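Local coordinates for protein 3-alpha-hydroxysteroid dehydrogenase (Pseudomonas sp., PDB 2DKN) that catalyses the NAD-dependent, reversible oxidation of 3-alpha-hydroxysteroids to 3-oxosteroids, as a Rossmann-fold enzyme of the short-chain dehydrogenase family, at residues 108-113 with 179-184; 85-90 with 158-163; 72-77 with 192-197. All coordinates share one frame; numbering follows the deposited sequence.

Contact 1 of 3, residues 108-113 with 179-184. With NAI (1,4-dihydronicotinamide adenine dinucleotide), chain C.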
loop_
_atom_site.group_PDB
_atom_site.type_symbol
_atom_site.label_atom_id
_atom_site.label_comp_id
_atom_site.label_asym_id
_atom_site.label_seq_id
_atom_site.Cartn_x
_atom_site.Cartn_y
_atom_site.Cartn_z
ATOM N N ALA A 108 -4.943 14.795 6.637
ATOM C CA ALA A 108 -4.399 13.446 6.547
ATOM C C ALA A 108 -2.917 13.515 6.859
ATOM O O ALA A 108 -2.282 14.542 6.642
ATOM C CB ALA A 108 -4.600 12.916 5.143
ATOM N N ALA A 109 -2.379 12.404 7.351
ATOM C CA ALA A 109 -0.954 12.324 7.674
ATOM C C ALA A 109 -0.381 11.032 7.089
ATOM O O ALA A 109 -1.103 10.041 6.917
ATOM C CB ALA A 109 -0.736 12.392 9.195
ATOM N N VAL A 110 0.909 11.061 6.745
ATOM C CA VAL A 110 1.598 9.864 6.258
ATOM C C VAL A 110 2.945 9.719 6.961
ATOM O O VAL A 110 3.712 10.700 7.097
ATOM C CB VAL A 110 1.822 9.883 4.709
ATOM C CG1 VAL A 110 2.519 8.608 4.231
ATOM C CG2 VAL A 110 0.477 10.016 3.971
ATOM N N ILE A 111 3.201 8.500 7.433
ATOM C CA ILE A 111 4.515 8.159 7.964
ATOM C C ILE A 111 5.264 7.404 6.880
ATOM O O ILE A 111 4.707 6.498 6.248
ATOM C CB ILE A 111 4.373 7.264 9.193
ATOM C CG1 ILE A 111 3.673 8.035 10.325
ATOM C CG2 ILE A 111 5.742 6.714 9.672
ATOM C CD1 ILE A 111 3.271 7.104 11.488
ATOM N N VAL A 112 6.517 7.776 6.655
ATOM C CA VAL A 112 7.366 6.990 5.755
ATOM C C VAL A 112 8.063 5.906 6.574
ATOM O O VAL A 112 8.984 6.190 7.353
ATOM C CB VAL A 112 8.388 7.849 4.997
ATOM C CG1 VAL A 112 9.229 6.960 4.038
ATOM C CG2 VAL A 112 7.652 8.934 4.195
ATOM N N GLY A 113 7.573 4.685 6.419
ATOM C CA GLY A 113 8.150 3.514 7.078
ATOM C C GLY A 113 9.280 2.915 6.255
ATOM O O GLY A 113 10.191 3.627 5.797
ATOM N N ASN A 179 -1.820 7.036 7.485
ATOM C CA ASN A 179 -1.382 5.864 6.752
ATOM C C ASN A 179 0.135 5.795 6.744
ATOM O O ASN A 179 0.803 6.763 7.097
ATOM C CB ASN A 179 -1.923 5.917 5.320
ATOM C CG ASN A 179 -3.436 5.783 5.282
ATOM O OD1 ASN A 179 -3.977 4.705 5.520
ATOM N ND2 ASN A 179 -4.118 6.871 5.026
ATOM N N VAL A 180 0.678 4.654 6.355
ATOM C CA VAL A 180 2.132 4.485 6.242
ATOM C C VAL A 180 2.489 4.095 4.819
ATOM O O VAL A 180 1.791 3.283 4.212
ATOM C CB VAL A 180 2.604 3.345 7.164
ATOM C CG1 VAL A 180 4.131 3.122 7.046
ATOM C CG2 VAL A 180 2.187 3.611 8.618
ATOM N N VAL A 181 3.550 4.699 4.281
ATOM C CA VAL A 181 4.133 4.243 3.020
ATOM C C VAL A 181 5.406 3.498 3.372
ATOM O O VAL A 181 6.210 3.976 4.169
ATOM C CB VAL A 181 4.384 5.437 2.056
ATOM C CG1 VAL A 181 5.245 5.037 0.913
ATOM C CG2 VAL A 181 3.025 5.951 1.526
ATOM N N ALA A 182 5.569 2.316 2.797
ATOM C CA ALA A 182 6.724 1.478 3.087
ATOM C C ALA A 182 7.560 1.264 1.825
ATOM O O ALA A 182 7.292 0.356 1.013
ATOM C CB ALA A 182 6.280 0.143 3.699
ATOM N N PRO A 183 8.564 2.125 1.632
ATOM C CA PRO A 183 9.419 1.993 0.449
ATOM C C PRO A 183 10.361 0.796 0.562
ATOM O O PRO A 183 10.709 0.375 1.668
ATOM C CB PRO A 183 10.241 3.302 0.441
ATOM C CG PRO A 183 9.575 4.215 1.437
ATOM C CD PRO A 183 8.912 3.298 2.455
ATOM N N GLY A 184 10.727 0.240 -0.592
ATOM C CA GLY A 184 11.848 -0.670 -0.686
ATOM C C GLY A 184 12.973 0.283 -1.063
ATOM O O GLY A 184 12.952 1.453 -0.671
HETATM P PA NAI C . 17.592 11.186 2.799
HETATM O O1A NAI C . 18.756 11.060 3.693
HETATM O O2A NAI C . 17.837 11.643 1.411
HETATM O O5B NAI C . 16.517 12.177 3.454
HETATM C C5B NAI C . 16.200 12.101 4.813
HETATM C C4B NAI C . 16.102 13.528 5.335
HETATM O O4B NAI C . 15.782 13.395 6.707
HETATM C C3B NAI C . 17.417 14.297 5.225
HETATM O O3B NAI C . 17.216 15.592 4.692
HETATM C C2B NAI C . 17.823 14.412 6.684
HETATM O O2B NAI C . 18.589 15.558 6.987
HETATM C C1B NAI C . 16.479 14.371 7.417
HETATM N N9A NAI C . 16.789 14.002 8.805
HETATM C C8A NAI C . 17.489 12.898 9.249
HETATM N N7A NAI C . 17.617 13.010 10.596
HETATM C C5A NAI C . 17.035 14.176 11.004
HETATM C C6A NAI C . 16.887 14.802 12.248
HETATM N N6A NAI C . 17.500 14.358 13.365
HETATM N N1A NAI C . 16.220 16.010 12.305
HETATM C C2A NAI C . 15.712 16.603 11.170
HETATM N N3A NAI C . 15.857 15.994 9.943
HETATM C C4A NAI C . 16.521 14.803 9.870
HETATM O O3 NAI C . 16.888 9.747 2.858
HETATM P PN NAI C . 15.516 9.272 2.159
HETATM O O1N NAI C . 14.814 10.376 1.481
HETATM O O2N NAI C . 15.857 8.077 1.367
HETATM O O5D NAI C . 14.703 8.813 3.463
HETATM C C5D NAI C . 13.418 9.343 3.755
HETATM C C4D NAI C . 12.698 8.293 4.592
HETATM O O4D NAI C . 12.524 7.135 3.782
HETATM C C3D NAI C . 13.488 7.845 5.818
HETATM O O3D NAI C . 12.565 7.675 6.887
HETATM C C2D NAI C . 13.993 6.460 5.418
HETATM O O2D NAI C . 14.126 5.623 6.534
HETATM C C1D NAI C . 12.867 5.977 4.515
HETATM N N1N NAI C . 13.277 4.874 3.603
HETATM C C2N NAI C . 14.266 5.083 2.683
HETATM C C3N NAI C . 14.638 4.054 1.832
HETATM C C7N NAI C . 15.686 4.296 0.775
HETATM O O7N NAI C . 16.100 3.175 0.073
HETATM N N7N NAI C . 16.175 5.527 0.528
HETATM C C4N NAI C . 13.996 2.803 1.906
HETATM C C5N NAI C . 12.950 2.620 2.836
HETATM C C6N NAI C . 12.612 3.671 3.677
HETATM O O HOH W 1 -2.872 9.389 4.745
#

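Contact 2 of 3, residues 85-90 with 158-163. With NAI (1,4-dihydronicotinamide adenine dinucleotide), chain C.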
loop_
_atom_site.group_PDB
_atom_site.type_symbol
_atom_site.label_atom_id
_atom_site.label_comp_id
_atom_site.label_asym_id
_atom_site.label_seq_id
_atom_site.Cartn_x
_atom_site.Cartn_y
_atom_site.Cartn_z
ATOM N N VAL A 85 15.292 9.246 16.106
ATOM C CA VAL A 85 14.773 9.954 14.927
ATOM C C VAL A 85 13.637 9.163 14.292
ATOM O O VAL A 85 12.560 9.703 14.065
ATOM C CB VAL A 85 15.858 10.228 13.849
ATOM C CG1 VAL A 85 15.267 11.114 12.750
ATOM C CG2 VAL A 85 17.013 10.933 14.454
ATOM N N ASN A 86 13.879 7.888 13.995
ATOM C CA ASN A 86 12.915 7.131 13.199
ATOM C C ASN A 86 11.619 6.847 13.923
ATOM O O ASN A 86 10.563 6.702 13.279
ATOM C CB ASN A 86 13.499 5.809 12.707
ATOM C CG ASN A 86 14.602 6.004 11.678
ATOM O OD1 ASN A 86 14.953 7.133 11.352
ATOM N ND2 ASN A 86 15.143 4.895 11.154
ATOM N N TYR A 87 11.697 6.695 15.245
ATOM C CA TYR A 87 10.482 6.499 16.020
ATOM C C TYR A 87 9.999 7.802 16.670
ATOM O O TYR A 87 8.908 8.295 16.349
ATOM C CB TYR A 87 10.618 5.404 17.087
ATOM C CG TYR A 87 9.272 5.077 17.680
ATOM C CD1 TYR A 87 8.425 4.138 17.075
ATOM C CD2 TYR A 87 8.817 5.736 18.814
ATOM C CE1 TYR A 87 7.170 3.853 17.607
ATOM C CE2 TYR A 87 7.574 5.463 19.340
ATOM C CZ TYR A 87 6.756 4.530 18.741
ATOM O OH TYR A 87 5.508 4.279 19.294
ATOM N N PHE A 88 10.807 8.357 17.564
ATOM C CA PHE A 88 10.363 9.480 18.383
ATOM C C PHE A 88 10.288 10.804 17.628
ATOM O O PHE A 88 9.446 11.652 17.950
ATOM C CB PHE A 88 11.190 9.570 19.681
ATOM C CG PHE A 88 10.902 8.444 20.625
ATOM C CD1 PHE A 88 9.755 8.470 21.413
ATOM C CD2 PHE A 88 11.725 7.324 20.666
ATOM C CE1 PHE A 88 9.461 7.408 22.248
ATOM C CE2 PHE A 88 11.442 6.265 21.519
ATOM C CZ PHE A 88 10.317 6.307 22.299
ATOM N N GLY A 89 11.129 10.992 16.606
ATOM C CA GLY A 89 10.973 12.166 15.716
ATOM C C GLY A 89 9.649 12.174 14.932
ATOM O O GLY A 89 9.170 13.217 14.470
ATOM N N VAL A 90 9.091 10.989 14.728
ATOM C CA VAL A 90 7.789 10.836 14.104
ATOM C C VAL A 90 6.694 10.989 15.160
ATOM O O VAL A 90 5.779 11.818 15.033
ATOM C CB VAL A 90 7.648 9.444 13.430
ATOM C CG1 VAL A 90 6.199 9.236 12.923
ATOM C CG2 VAL A 90 8.692 9.283 12.304
ATOM N N TYR A 158 9.503 -0.999 12.235
ATOM C CA TYR A 158 8.430 -1.860 12.703
ATOM C C TYR A 158 7.549 -1.124 13.719
ATOM O O TYR A 158 6.331 -1.050 13.559
ATOM C CB TYR A 158 8.960 -3.181 13.290
ATOM C CG TYR A 158 7.846 -4.020 13.879
ATOM C CD1 TYR A 158 7.104 -4.878 13.069
ATOM C CD2 TYR A 158 7.505 -3.922 15.221
ATOM C CE1 TYR A 158 6.061 -5.630 13.589
ATOM C CE2 TYR A 158 6.445 -4.664 15.753
ATOM C CZ TYR A 158 5.727 -5.508 14.926
ATOM O OH TYR A 158 4.676 -6.266 15.417
ATOM N N ALA A 159 8.172 -0.597 14.766
ATOM C CA ALA A 159 7.451 0.070 15.835
ATOM C C ALA A 159 6.601 1.239 15.333
ATOM O O ALA A 159 5.441 1.379 15.732
ATOM C CB ALA A 159 8.421 0.531 16.945
ATOM N N VAL A 160 7.169 2.084 14.478
ATOM C CA VAL A 160 6.449 3.288 14.048
ATOM C C VAL A 160 5.278 2.890 13.135
ATOM O O VAL A 160 4.252 3.566 13.102
ATOM C CB VAL A 160 7.412 4.299 13.358
ATOM C CG1 VAL A 160 7.691 3.905 11.873
ATOM C CG2 VAL A 160 6.902 5.724 13.476
ATOM N N THR A 161 5.429 1.784 12.401
ATOM C CA THR A 161 4.313 1.260 11.577
ATOM C C THR A 161 3.171 0.746 12.452
ATOM O O THR A 161 1.996 1.077 12.213
ATOM C CB THR A 161 4.826 0.207 10.536
ATOM O OG1 THR A 161 5.856 0.813 9.740
ATOM C CG2 THR A 161 3.703 -0.249 9.598
ATOM N N CYS A 162 3.524 -0.025 13.485
ATOM C CA CYS A 162 2.571 -0.477 14.510
ATOM C C CYS A 162 1.859 0.666 15.205
ATOM O O CYS A 162 0.664 0.584 15.503
ATOM C CB CYS A 162 3.276 -1.320 15.575
ATOM S SG CYS A 162 3.623 -3.019 15.036
ATOM N N LEU A 163 2.617 1.708 15.510
ATOM C CA LEU A 163 2.089 2.911 16.147
ATOM C C LEU A 163 0.940 3.506 15.328
ATOM O O LEU A 163 -0.140 3.784 15.871
ATOM C CB LEU A 163 3.221 3.937 16.358
ATOM C CG LEU A 163 2.775 5.309 16.896
ATOM C CD1 LEU A 163 2.211 5.140 18.288
ATOM C CD2 LEU A 163 3.906 6.357 16.852
HETATM P PA NAI C . 17.592 11.186 2.799
HETATM O O1A NAI C . 18.756 11.060 3.693
HETATM O O2A NAI C . 17.837 11.643 1.411
HETATM O O5B NAI C . 16.517 12.177 3.454
HETATM C C5B NAI C . 16.200 12.101 4.813
HETATM C C4B NAI C . 16.102 13.528 5.335
HETATM O O4B NAI C . 15.782 13.395 6.707
HETATM C C3B NAI C . 17.417 14.297 5.225
HETATM O O3B NAI C . 17.216 15.592 4.692
HETATM C C2B NAI C . 17.823 14.412 6.684
HETATM O O2B NAI C . 18.589 15.558 6.987
HETATM C C1B NAI C . 16.479 14.371 7.417
HETATM N N9A NAI C . 16.789 14.002 8.805
HETATM C C8A NAI C . 17.489 12.898 9.249
HETATM N N7A NAI C . 17.617 13.010 10.596
HETATM C C5A NAI C . 17.035 14.176 11.004
HETATM C C6A NAI C . 16.887 14.802 12.248
HETATM N N6A NAI C . 17.500 14.358 13.365
HETATM N N1A NAI C . 16.220 16.010 12.305
HETATM C C2A NAI C . 15.712 16.603 11.170
HETATM N N3A NAI C . 15.857 15.994 9.943
HETATM C C4A NAI C . 16.521 14.803 9.870
HETATM O O3 NAI C . 16.888 9.747 2.858
HETATM P PN NAI C . 15.516 9.272 2.159
HETATM O O1N NAI C . 14.814 10.376 1.481
HETATM O O2N NAI C . 15.857 8.077 1.367
HETATM O O5D NAI C . 14.703 8.813 3.463
HETATM C C5D NAI C . 13.418 9.343 3.755
HETATM C C4D NAI C . 12.698 8.293 4.592
HETATM O O4D NAI C . 12.524 7.135 3.782
HETATM C C3D NAI C . 13.488 7.845 5.818
HETATM O O3D NAI C . 12.565 7.675 6.887
HETATM C C2D NAI C . 13.993 6.460 5.418
HETATM O O2D NAI C . 14.126 5.623 6.534
HETATM C C1D NAI C . 12.867 5.977 4.515
HETATM N N1N NAI C . 13.277 4.874 3.603
HETATM C C2N NAI C . 14.266 5.083 2.683
HETATM C C3N NAI C . 14.638 4.054 1.832
HETATM C C7N NAI C . 15.686 4.296 0.775
HETATM O O7N NAI C . 16.100 3.175 0.073
HETATM N N7N NAI C . 16.175 5.527 0.528
HETATM C C4N NAI C . 13.996 2.803 1.906
HETATM C C5N NAI C . 12.950 2.620 2.836
HETATM C C6N NAI C . 12.612 3.671 3.677
#

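Contact 3 of 3, residues 72-77 with 192-197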
loop_
_atom_site.group_PDB
_atom_site.type_symbol
_atom_site.label_atom_id
_atom_site.label_comp_id
_atom_site.label_asym_id
_atom_site.label_seq_id
_atom_site.Cartn_x
_atom_site.Cartn_y
_atom_site.Cartn_z
ATOM N N VAL A 72 16.957 8.111 9.437
ATOM C CA VAL A 72 18.334 7.762 9.225
ATOM C C VAL A 72 18.409 6.262 9.010
ATOM O O VAL A 72 17.522 5.499 9.451
ATOM C CB VAL A 72 19.238 8.203 10.415
ATOM C CG1 VAL A 72 19.323 9.735 10.479
ATOM C CG2 VAL A 72 18.738 7.603 11.740
ATOM N N GLY A 73 19.458 5.831 8.306
ATOM C CA GLY A 73 19.612 4.412 8.004
ATOM C C GLY A 73 20.782 3.790 8.728
ATOM O O GLY A 73 21.252 4.301 9.749
ATOM N N VAL A 74 21.244 2.661 8.209
ATOM C CA VAL A 74 22.254 1.890 8.914
ATOM C C VAL A 74 23.614 2.576 9.097
ATOM O O VAL A 74 24.415 2.100 9.902
ATOM C CB VAL A 74 22.466 0.502 8.264
ATOM C CG1 VAL A 74 21.167 -0.289 8.312
ATOM C CG2 VAL A 74 22.975 0.654 6.835
ATOM N N THR A 75 23.885 3.657 8.363
ATOM C CA THR A 75 25.121 4.425 8.571
ATOM C C THR A 75 24.991 5.568 9.596
ATOM O O THR A 75 25.897 6.397 9.723
ATOM C CB THR A 75 25.729 4.951 7.238
ATOM O OG1 THR A 75 24.801 5.832 6.588
ATOM C CG2 THR A 75 26.062 3.788 6.291
ATOM N N ALA A 76 23.875 5.617 10.329
ATOM C CA ALA A 76 23.714 6.588 11.413
ATOM C C ALA A 76 24.790 6.394 12.476
ATOM O O ALA A 76 25.371 5.301 12.593
ATOM C CB ALA A 76 22.297 6.450 12.056
ATOM N N ALA A 77 24.983 7.436 13.289
ATOM C CA ALA A 77 26.005 7.485 14.338
ATOM C C ALA A 77 25.976 6.271 15.260
ATOM O O ALA A 77 27.017 5.663 15.572
ATOM C CB ALA A 77 25.839 8.777 15.161
ATOM N N GLN A 192 22.551 5.326 -1.190
ATOM C CA GLN A 192 23.943 5.301 -1.671
ATOM C C GLN A 192 24.933 5.052 -0.517
ATOM O O GLN A 192 25.933 4.351 -0.681
ATOM C CB GLN A 192 24.325 6.580 -2.437
ATOM C CG GLN A 192 23.308 7.086 -3.495
ATOM C CD GLN A 192 22.635 5.996 -4.333
ATOM O OE1 GLN A 192 21.416 6.060 -4.594
ATOM N NE2 GLN A 192 23.415 5.007 -4.778
ATOM N N ALA A 193 24.640 5.627 0.642
ATOM C CA ALA A 193 25.469 5.455 1.826
ATOM C C ALA A 193 25.472 3.982 2.280
ATOM O O ALA A 193 26.522 3.422 2.618
ATOM C CB ALA A 193 24.987 6.391 2.938
ATOM N N SER A 194 24.300 3.343 2.258
ATOM C CA SER A 194 24.210 1.934 2.605
ATOM C C SER A 194 24.968 1.065 1.617
ATOM O O SER A 194 25.685 0.146 2.027
ATOM C CB SER A 194 22.744 1.492 2.669
ATOM O OG SER A 194 22.084 2.223 3.691
ATOM N N LYS A 195 24.827 1.372 0.319
ATOM C CA LYS A 195 25.452 0.579 -0.743
ATOM C C LYS A 195 26.974 0.558 -0.624
ATOM O O LYS A 195 27.619 -0.425 -0.996
ATOM C CB LYS A 195 25.066 1.109 -2.126
ATOM C CG LYS A 195 23.684 0.655 -2.583
ATOM C CD LYS A 195 23.066 1.616 -3.612
ATOM C CE LYS A 195 23.523 1.346 -5.023
ATOM N NZ LYS A 195 22.832 2.284 -5.969
ATOM N N ALA A 196 27.527 1.657 -0.118
ATOM C CA ALA A 196 28.976 1.834 -0.021
ATOM C C ALA A 196 29.546 1.459 1.353
ATOM O O ALA A 196 30.765 1.468 1.552
ATOM C CB ALA A 196 29.342 3.269 -0.367
ATOM N N ASP A 197 28.678 1.153 2.309
ATOM C CA ASP A 197 29.117 0.840 3.678
ATOM C C ASP A 197 29.848 -0.499 3.745
ATOM O O ASP A 197 29.356 -1.490 3.239
ATOM C CB ASP A 197 27.902 0.808 4.610
ATOM C CG ASP A 197 28.278 0.592 6.062
ATOM O OD1 ASP A 197 28.920 1.493 6.640
ATOM O OD2 ASP A 197 27.904 -0.460 6.630
HETATM O O HOH W 2 19.805 1.855 5.747
HETATM O O HOH W 3 22.301 4.756 5.636
#

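Contact 1 of 3, residues 108-113 with 179-184
Strands 108-112 and 179-183 run parallel with a 31° twist, and Val110, Ile111 and Val112 pair with Asn179, Val180 and Val181. The ladder has four backbone bonds: Asn179 N to Ala109 O, Ile111 N to Asn179 O, Val181 N to Ile111 O and Gly113 N to Val181 O. The last is the shortest (2.7 Å) and the most bent, with 144° at the hydrogen. Ala109 O also takes a hydrogen from a water, which in turn accepts from Asn179 ND2. The Asn179 amide is otherwise held by the backbone beyond the strands, its OD1 by Ser238 N and its ND2 by Ile235 O.

Val110, Val112, Asn179 and Val181 share one face, where Val110 CG1 meets Val181 CG2 at 3.8 Å and Leu227 of helix 217-228 touches both valines. Ile111 and Val180 lie on the other face, beneath Ala164 of helix 149-166. These are neighbouring strands of the parallel Rossmann sheet, 108-112 lying between 65-68 and 177-183, and their C-terminal ends open into the coenzyme site. There Val112 points CG1 away from its own backbone N (chi1 -179°), where this methyl touches both Pro183 CG (3.8 Å) and the nicotinamide ribose, whose O4D is 3.3 Å from Val112 CG1. Pro183 CB and CG lie over one face of the dihydronicotinamide, at C5N and C6N. Gly113 O comes to C6N at the ring edge, 3.2 Å away, while Pro183 CD rests beside that carbonyl. Gly184 O approaches C4N of the same ring to 3.1 Å. Val180 CG1 packs under Gly113 N from the helix 149-166 face. Lys157, which also bonds the coenzyme, donates from NZ to Val112 O and more weakly to Gly113 O.

Contact 2 of 3, residues 85-90 with 158-163
Ala159 O accepts Leu163 N at 2.9 Å within its own helix, and the edge of the Tyr87 ring comes up beside the same carbonyl, with CE1 3.6 Å from Ala159 O. Helices 79-102 and 149-166 pack side by side on one face of the Rossmann sheet at 30°; the second carries Tyr153 and Lys157, the YxxxK motif of short-chain dehydrogenases. No hydrogen bond joins the two segments, and Tyr87 carries most of the contact. With CG turned away from its backbone N (chi1 -170°), the ring reaches across edge-on, Ala159 C and Val160 N lying near its plane. Ala159 CB touches CD1 at 3.6 Å. The phenol end crosses Leu163 obliquely, both leucine methyls bordering OH, and Met131 and Leu132 of helix 126-133 also touch the ring. Tyr158, Thr161 and Cys162 meet Phe255 of the second subunit. Around the wider turn at 85-88, Asn86 OD1 takes Val72 N and ND2 bonds weakly to Ser156 OG. Val85 instead faces the coenzyme, its CG2 3.6 Å from adenine N6A. Nearer the sheet, Val90 and Val160 meet at about a right angle, CG1 of Val90 against CG2 of Val160 at 3.6 Å.

Contact 3 of 3, residues 72-77 with 192-197
Val74 and Thr75, in a type I turn of the loop between strand 65-68 and helix 79-102, face Ala193, Ser194 and Asp197 at the end of helix 189-196. That helix follows strand 177-183, where short-chain dehydrogenases generally carry the substrate-binding loop; its presence beside bound coenzyme is consistent with the loop-to-helix transition that coenzyme binding induces in this enzyme.

Water carries the polar part, since no direct hydrogen bond crosses. One water accepts from Val74 N at 3.0 Å and is hydrogen-bonded to Ser194 OG. A second links Thr75 OG1, 2.9 Å from the water oxygen, to the same Ser194 OG. The serine hydroxyl therefore binds both waters, and it has a further, weak bond to Leu190 O one turn back in its helix. Ser194 directs OG to this side because its first torsion (-62°) puts the hydroxyl beside the backbone N, opposite the carbonyl carbon.

Direct contacts are few and involve methyl groups. Val74 CG2 abuts Ser194 OG at 3.6 Å. Thr75 uses both branches on Ala193: OG1 lies 3.7 Å from its CB, and CG2 near its O and the Asp197 side chain. Thr75 and Asp197 pass each other in opposite directions.

Bonds within each partner and to its neighbours hold the two sides. Ala76 N to Gly73 O (3.0 Å) closes the turn, and Val74 O is held by Thr149 OG1 at the start of helix 149-166. On the helix side, Asp197 N reaches back to Ser194 O at 3.2 Å. Asp197 OD2 accepts a hydrogen bond from Tyr200 N, just before helix 201-205, while OD1 packs 3.7 Å from Thr75 CG2.

Overall arrangement
The six segments follow one another as 72-77, 85-90, 108-113, 158-163, 179-184 and 192-197, so contacts 1 and 2 interlock along the chain and contact 3 spans both. Contact 1 lies in the sheet and contact 2 in the helix layer on one of its faces, their centres about 11 Å apart; they meet where Ile111 CG1 packs on Val90 CG1 at 3.8 Å. Contact 3 lies at the surface, its centre about 20 Å from that of contact 1 and 19 Å from that of contact 2, which it joins through Asn86 OD1 and Val72 N. Contacts 1 and 2 touch the coenzyme at nicotinamide and adenine; contact 3 lies further out, though Val72 in its loop touches the coenzyme.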